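PDB 2PBP: enoyl-CoA hydratase subunit I from Geobacillus kaustophilus, which probably acts as a hydro-lyase of the crotonase family, adding water to the double bond of enoyl-CoA thioesters in beta-oxidation. Local coordinates for residues A[33-38]-A[85-90]; A[5-10]-A[18-23]. One frame throughout, in Å; residues are numbered along the deposited sequence.

In the fold
The two contacts come one after the other along the chain. Interaction 2 closes the N-terminal hairpin of strands 7-12 and 15-20, at the edge of the six-stranded mixed sheet. Interaction 1 follows, where helix 31-46 meets helix 86-92. Their centres lie about 14 Å apart, and helix 31-46 comes directly after the hairpin in the chain. That helix carries one side of interaction 1 and also touches the hairpin. Its Glu36 OE1 accepts probable hydrogen bonds from Ser6 N and Val5 N, and Ile37 packs on Leu20. The hairpin, helix 31-46 and helix 86-92 thus form successive layers of this crotonase-like chain.

Interaction 1 (A[33-38]-A[85-90]); sequences MVAEIV and FADWDR
The guanidinium of Arg90 lies with one face against the methyl CG1 of Val38, at 3.6 Å from NE to CG1. Arg90 NH2 also forms a salt bridge with Glu42 OE1, further along the same helix as Val38. The arginine chain bends at chi3 (66°) and runs across the valine at about a right angle. Arg90 thus meets helix 31-46 twice, through its guanidinium face and through the salt bridge. The other methyl of Val38, CG2, sits 3.4 Å from the backbone O of Asp87. The CB of Asp87 points into the notch between Val34 and Val38, which are one turn apart: CB is 3.9 Å from Val34 CG1 and 4.0 Å from Val38 CG2. Asp87 OD2 reaches Ala35, 3.7 Å from its CA. No hydrogen bond crosses between the two segments. This is a helix-helix contact of the crotonase-like fold, between helix 31-46 and helix 86-92, whose segments here run roughly parallel, at 27°. Val34 packs on the Trp88 ring. Val34 CG1, held anti to the backbone N (chi1 175°), stands over one face of the Trp88 indole, offset toward the rim, in a CH-pi contact 4.2 Å from the centroid of the five-membered ring. Val34 CG2 meets Trp88 CZ2 at 4.0 Å. With an alanine here, the Trp88 face would probably lose its methyl cover and a gap would be likely to open beside Asp87 CB. Trp88 also packs on Glu112 and Leu113 of helix 109-115, so the indole joins a third helix to this pair.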
loop_
_atom_site.group_PDB
_atom_site.type_symbol
_atom_site.label_atom_id
_atom_site.label_comp_id
_atom_site.label_asym_id
_atom_site.label_seq_id
_atom_site.Cartn_x
_atom_site.Cartn_y
_atom_site.Cartn_z
ATOM N N MET A 33 25.773 -18.025 7.652
ATOM C CA MET A 33 25.509 -16.608 7.897
ATOM C C MET A 33 24.007 -16.361 8.029
ATOM O O MET A 33 23.557 -15.682 8.953
ATOM C CB MET A 33 26.081 -15.763 6.748
ATOM C CG MET A 33 25.714 -14.279 6.790
ATOM S SD MET A 33 26.410 -13.370 8.192
ATOM C CE MET A 33 27.931 -12.731 7.443
ATOM N N VAL A 34 23.231 -16.918 7.105
ATOM C CA VAL A 34 21.782 -16.752 7.141
ATOM C C VAL A 34 21.201 -17.291 8.446
ATOM O O VAL A 34 20.344 -16.653 9.057
ATOM C CB VAL A 34 21.108 -17.465 5.946
ATOM C CG1 VAL A 34 19.585 -17.377 6.068
ATOM C CG2 VAL A 34 21.575 -16.830 4.641
ATOM N N ALA A 35 21.673 -18.460 8.878
ATOM C CA ALA A 35 21.182 -19.056 10.115
ATOM C C ALA A 35 21.430 -18.124 11.298
ATOM O O ALA A 35 20.569 -17.970 12.161
ATOM C CB ALA A 35 21.848 -20.407 10.357
ATOM N N GLU A 36 22.602 -17.499 11.338
ATOM C CA GLU A 36 22.919 -16.580 12.428
ATOM C C GLU A 36 22.020 -15.349 12.375
ATOM O O GLU A 36 21.558 -14.858 13.407
ATOM C CB GLU A 36 24.391 -16.164 12.373
ATOM C CG GLU A 36 25.346 -17.282 12.779
ATOM C CD GLU A 36 26.786 -16.822 12.876
ATOM O OE1 GLU A 36 27.038 -15.794 13.539
ATOM O OE2 GLU A 36 27.668 -17.489 12.295
ATOM N N ILE A 37 21.767 -14.857 11.167
ATOM C CA ILE A 37 20.907 -13.695 10.992
ATOM C C ILE A 37 19.505 -14.029 11.493
ATOM O O ILE A 37 18.895 -13.246 12.215
ATOM C CB ILE A 37 20.840 -13.266 9.510
ATOM C CG1 ILE A 37 22.228 -12.814 9.041
ATOM C CG2 ILE A 37 19.814 -12.156 9.335
ATOM C CD1 ILE A 37 22.386 -12.689 7.527
ATOM N N VAL A 38 19.000 -15.202 11.116
ATOM C CA VAL A 38 17.667 -15.632 11.540
ATOM C C VAL A 38 17.571 -15.711 13.061
ATOM O O VAL A 38 16.597 -15.247 13.661
ATOM C CB VAL A 38 17.310 -17.017 10.952
ATOM C CG1 VAL A 38 16.026 -17.542 11.584
ATOM C CG2 VAL A 38 17.145 -16.910 9.449
ATOM N N PHE A 85 16.100 -22.732 2.259
ATOM C CA PHE A 85 15.245 -21.561 2.154
ATOM C C PHE A 85 14.169 -21.469 3.225
ATOM O O PHE A 85 13.435 -20.486 3.291
ATOM C CB PHE A 85 14.670 -21.480 0.743
ATOM C CG PHE A 85 15.733 -21.362 -0.308
ATOM C CD1 PHE A 85 16.574 -20.249 -0.337
ATOM C CD2 PHE A 85 15.952 -22.393 -1.214
ATOM C CE1 PHE A 85 17.624 -20.170 -1.253
ATOM C CE2 PHE A 85 16.997 -22.327 -2.132
ATOM C CZ PHE A 85 17.837 -21.213 -2.152
ATOM N N ALA A 86 14.089 -22.488 4.078
ATOM C CA ALA A 86 13.124 -22.458 5.173
ATOM C C ALA A 86 13.573 -21.345 6.118
ATOM O O ALA A 86 12.752 -20.710 6.779
ATOM C CB ALA A 86 13.100 -23.790 5.903
ATOM N N ASP A 87 14.883 -21.113 6.181
ATOM C CA ASP A 87 15.418 -20.052 7.034
ATOM C C ASP A 87 14.975 -18.699 6.492
ATOM O O ASP A 87 14.715 -17.770 7.253
ATOM C CB ASP A 87 16.948 -20.104 7.091
ATOM C CG ASP A 87 17.463 -20.979 8.218
ATOM O OD1 ASP A 87 16.634 -21.504 8.993
ATOM O OD2 ASP A 87 18.697 -21.135 8.334
ATOM N N TRP A 88 14.889 -18.585 5.170
ATOM C CA TRP A 88 14.456 -17.331 4.577
ATOM C C TRP A 88 12.975 -17.111 4.858
ATOM O O TRP A 88 12.526 -15.975 5.016
ATOM C CB TRP A 88 14.724 -17.319 3.070
ATOM C CG TRP A 88 16.172 -17.114 2.737
ATOM C CD1 TRP A 88 17.136 -18.078 2.608
ATOM C CD2 TRP A 88 16.828 -15.859 2.515
ATOM N NE1 TRP A 88 18.349 -17.498 2.317
ATOM C CE2 TRP A 88 18.190 -16.140 2.254
ATOM C CE3 TRP A 88 16.396 -14.523 2.512
ATOM C CZ2 TRP A 88 19.126 -15.130 1.991
ATOM C CZ3 TRP A 88 17.328 -13.518 2.249
ATOM C CH2 TRP A 88 18.679 -13.831 1.992
ATOM N N ASP A 89 12.213 -18.197 4.935
ATOM C CA ASP A 89 10.790 -18.075 5.225
ATOM C C ASP A 89 10.608 -17.547 6.645
ATOM O O ASP A 89 9.663 -16.817 6.924
ATOM C CB ASP A 89 10.080 -19.427 5.090
ATOM C CG ASP A 89 10.079 -19.953 3.664
ATOM O OD1 ASP A 89 10.052 -19.132 2.721
ATOM O OD2 ASP A 89 10.087 -21.189 3.490
ATOM N N ARG A 90 11.514 -17.926 7.541
ATOM C CA ARG A 90 11.435 -17.469 8.926
ATOM C C ARG A 90 11.651 -15.961 8.982
ATOM O O ARG A 90 11.060 -15.271 9.812
ATOM C CB ARG A 90 12.471 -18.201 9.787
ATOM C CG ARG A 90 12.132 -19.679 9.971
ATOM C CD ARG A 90 13.259 -20.483 10.592
ATOM N NE ARG A 90 13.538 -20.086 11.967
ATOM C CZ ARG A 90 14.207 -20.838 12.834
ATOM N NH1 ARG A 90 14.663 -22.029 12.468
ATOM N NH2 ARG A 90 14.415 -20.403 14.069
#

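Interaction 2 (A[5-10]-A[18-23]); sequences VSIAAR and IELARP
Three backbone hydrogen bonds join Ser6 and Ala8 to Glu19 and Ala21. Ala8 and Glu19 form a hydrogen-bonded antiparallel pair: Ala8 N donates to Glu19 O at 2.9 Å, and Glu19 N donates to Ala8 O at 2.8 Å. The second of these is nearly straight, with an angle of 170° at the hydrogen. Where strand 15-20 ends, Ala21 N adds a bond to Ser6 O at 2.8 Å. Ile7 with Leu20 and Ala9 with Ile18 are the neighbouring non-hydrogen-bonded pairs, and Ile7 CA makes a CA-H...O contact with Glu19 O. The whole is a beta hairpin. Strand 7-12 is an edge strand of the sheet in this chain, and strand 15-20 also pairs in parallel with strand 52-57.

Apolar contacts lie on the face of Ile7, Ile18 and Leu20, which turns to helix 31-46. Ile7 CG2 meets Leu20 CD2 at 4.0 Å, the two side chains passing at a slant. Ile7 chi1 of 61° puts CG1 between the backbone N and the carbonyl carbon and leaves CG2 anti to the carbonyl carbon, on the leucine side. Met33 of the helix packs on Ile7.

Polar side chains act mainly through water and more distant partners. One water donates to Ser6 OG at 2.8 Å, donates weakly to the backbone O of Val5 and weakly accepts from Arg22 NH1. Arg22 NH2 itself makes a salt bridge with Asp24. Another water accepts from Arg10 NE at 2.8 Å and donates to Glu19 OE1 at 2.8 Å, bridging these opposite charges. Glu19 OE2 forms a salt bridge with Arg58.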
loop_
_atom_site.group_PDB
_atom_site.type_symbol
_atom_site.label_atom_id
_atom_site.label_comp_id
_atom_site.label_asym_id
_atom_site.label_seq_id
_atom_site.Cartn_x
_atom_site.Cartn_y
_atom_site.Cartn_z
ATOM N N VAL A 5 29.413 -15.765 15.362
ATOM C CA VAL A 5 30.751 -15.575 14.824
ATOM C C VAL A 5 30.745 -14.851 13.483
ATOM O O VAL A 5 31.803 -14.493 12.967
ATOM C CB VAL A 5 31.474 -16.929 14.651
ATOM C CG1 VAL A 5 31.694 -17.576 16.005
ATOM C CG2 VAL A 5 30.655 -17.847 13.753
ATOM N N SER A 6 29.559 -14.626 12.923
ATOM C CA SER A 6 29.450 -13.952 11.633
ATOM C C SER A 6 28.690 -12.629 11.695
ATOM O O SER A 6 28.666 -11.880 10.720
ATOM C CB SER A 6 28.779 -14.875 10.613
ATOM O OG SER A 6 29.506 -16.085 10.475
ATOM N N ILE A 7 28.064 -12.349 12.833
ATOM C CA ILE A 7 27.316 -11.107 12.994
ATOM C C ILE A 7 27.578 -10.493 14.360
ATOM O O ILE A 7 28.121 -11.146 15.249
ATOM C CB ILE A 7 25.784 -11.341 12.827
ATOM C CG1 ILE A 7 25.263 -12.314 13.889
ATOM C CG2 ILE A 7 25.492 -11.895 11.440
ATOM C CD1 ILE A 7 24.891 -11.673 15.216
ATOM N N ALA A 8 27.195 -9.229 14.511
ATOM C CA ALA A 8 27.356 -8.510 15.767
ATOM C C ALA A 8 26.059 -7.759 16.040
ATOM O O ALA A 8 25.622 -6.948 15.222
ATOM C CB ALA A 8 28.519 -7.535 15.672
ATOM N N ALA A 9 25.440 -8.040 17.182
ATOM C CA ALA A 9 24.187 -7.386 17.544
ATOM C C ALA A 9 24.368 -6.436 18.719
ATOM O O ALA A 9 25.186 -6.675 19.610
ATOM C CB ALA A 9 23.128 -8.434 17.877
ATOM N N ARG A 10 23.596 -5.356 18.715
ATOM C CA ARG A 10 23.651 -4.362 19.778
ATOM C C ARG A 10 22.335 -3.607 19.830
ATOM O O ARG A 10 21.528 -3.685 18.904
ATOM C CB ARG A 10 24.800 -3.376 19.539
ATOM C CG ARG A 10 24.651 -2.506 18.297
ATOM C CD ARG A 10 25.910 -1.672 18.064
ATOM N NE ARG A 10 25.840 -0.878 16.839
ATOM C CZ ARG A 10 25.191 0.278 16.725
ATOM N NH1 ARG A 10 24.547 0.793 17.767
ATOM N NH2 ARG A 10 25.182 0.917 15.563
ATOM N N ILE A 18 21.583 -5.278 13.901
ATOM C CA ILE A 18 22.284 -6.501 13.553
ATOM C C ILE A 18 23.234 -6.134 12.417
ATOM O O ILE A 18 22.806 -5.760 11.323
ATOM C CB ILE A 18 21.317 -7.607 13.088
ATOM C CG1 ILE A 18 20.412 -8.023 14.256
ATOM C CG2 ILE A 18 22.109 -8.796 12.570
ATOM C CD1 ILE A 18 19.193 -8.854 13.860
ATOM N N GLU A 19 24.528 -6.218 12.694
ATOM C CA GLU A 19 25.542 -5.883 11.710
ATOM C C GLU A 19 26.231 -7.139 11.200
ATOM O O GLU A 19 26.833 -7.881 11.977
ATOM C CB GLU A 19 26.573 -4.932 12.338
ATOM C CG GLU A 19 27.829 -4.714 11.510
ATOM C CD GLU A 19 28.842 -3.823 12.214
ATOM O OE1 GLU A 19 28.888 -3.847 13.464
ATOM O OE2 GLU A 19 29.601 -3.113 11.521
ATOM N N LEU A 20 26.122 -7.395 9.898
ATOM C CA LEU A 20 26.789 -8.557 9.317
ATOM C C LEU A 20 28.269 -8.249 9.516
ATOM O O LEU A 20 28.735 -7.171 9.135
ATOM C CB LEU A 20 26.452 -8.688 7.829
ATOM C CG LEU A 20 24.953 -8.677 7.503
ATOM C CD1 LEU A 20 24.742 -9.061 6.045
ATOM C CD2 LEU A 20 24.219 -9.644 8.414
ATOM N N ALA A 21 29.000 -9.188 10.108
ATOM C CA ALA A 21 30.409 -8.967 10.414
ATOM C C ALA A 21 31.451 -9.838 9.716
ATOM O O ALA A 21 32.368 -10.349 10.364
ATOM C CB ALA A 21 30.607 -9.049 11.924
ATOM N N ARG A 22 31.319 -10.010 8.403
ATOM C CA ARG A 22 32.294 -10.784 7.644
ATOM C C ARG A 22 32.708 -9.996 6.405
ATOM O O ARG A 22 32.605 -10.482 5.279
ATOM C CB ARG A 22 31.724 -12.152 7.243
ATOM C CG ARG A 22 31.637 -13.156 8.392
ATOM C CD ARG A 22 33.012 -13.426 9.019
ATOM N NE ARG A 22 33.986 -13.919 8.046
ATOM C CZ ARG A 22 34.010 -15.156 7.552
ATOM N NH1 ARG A 22 33.115 -16.054 7.940
ATOM N NH2 ARG A 22 34.929 -15.493 6.658
ATOM N N PRO A 23 33.192 -8.758 6.605
ATOM C CA PRO A 23 33.620 -7.900 5.499
ATOM C C PRO A 23 34.742 -8.516 4.671
ATOM O O PRO A 23 34.912 -8.176 3.506
ATOM C CB PRO A 23 34.048 -6.615 6.206
ATOM C CG PRO A 23 34.545 -7.115 7.525
ATOM C CD PRO A 23 33.491 -8.121 7.901
HETATM O O HOH W 1 32.168 -16.762 10.812
HETATM O O HOH W 2 26.772 -4.371 16.101
HETATM O O HOH W 3 26.947 -2.046 14.507
#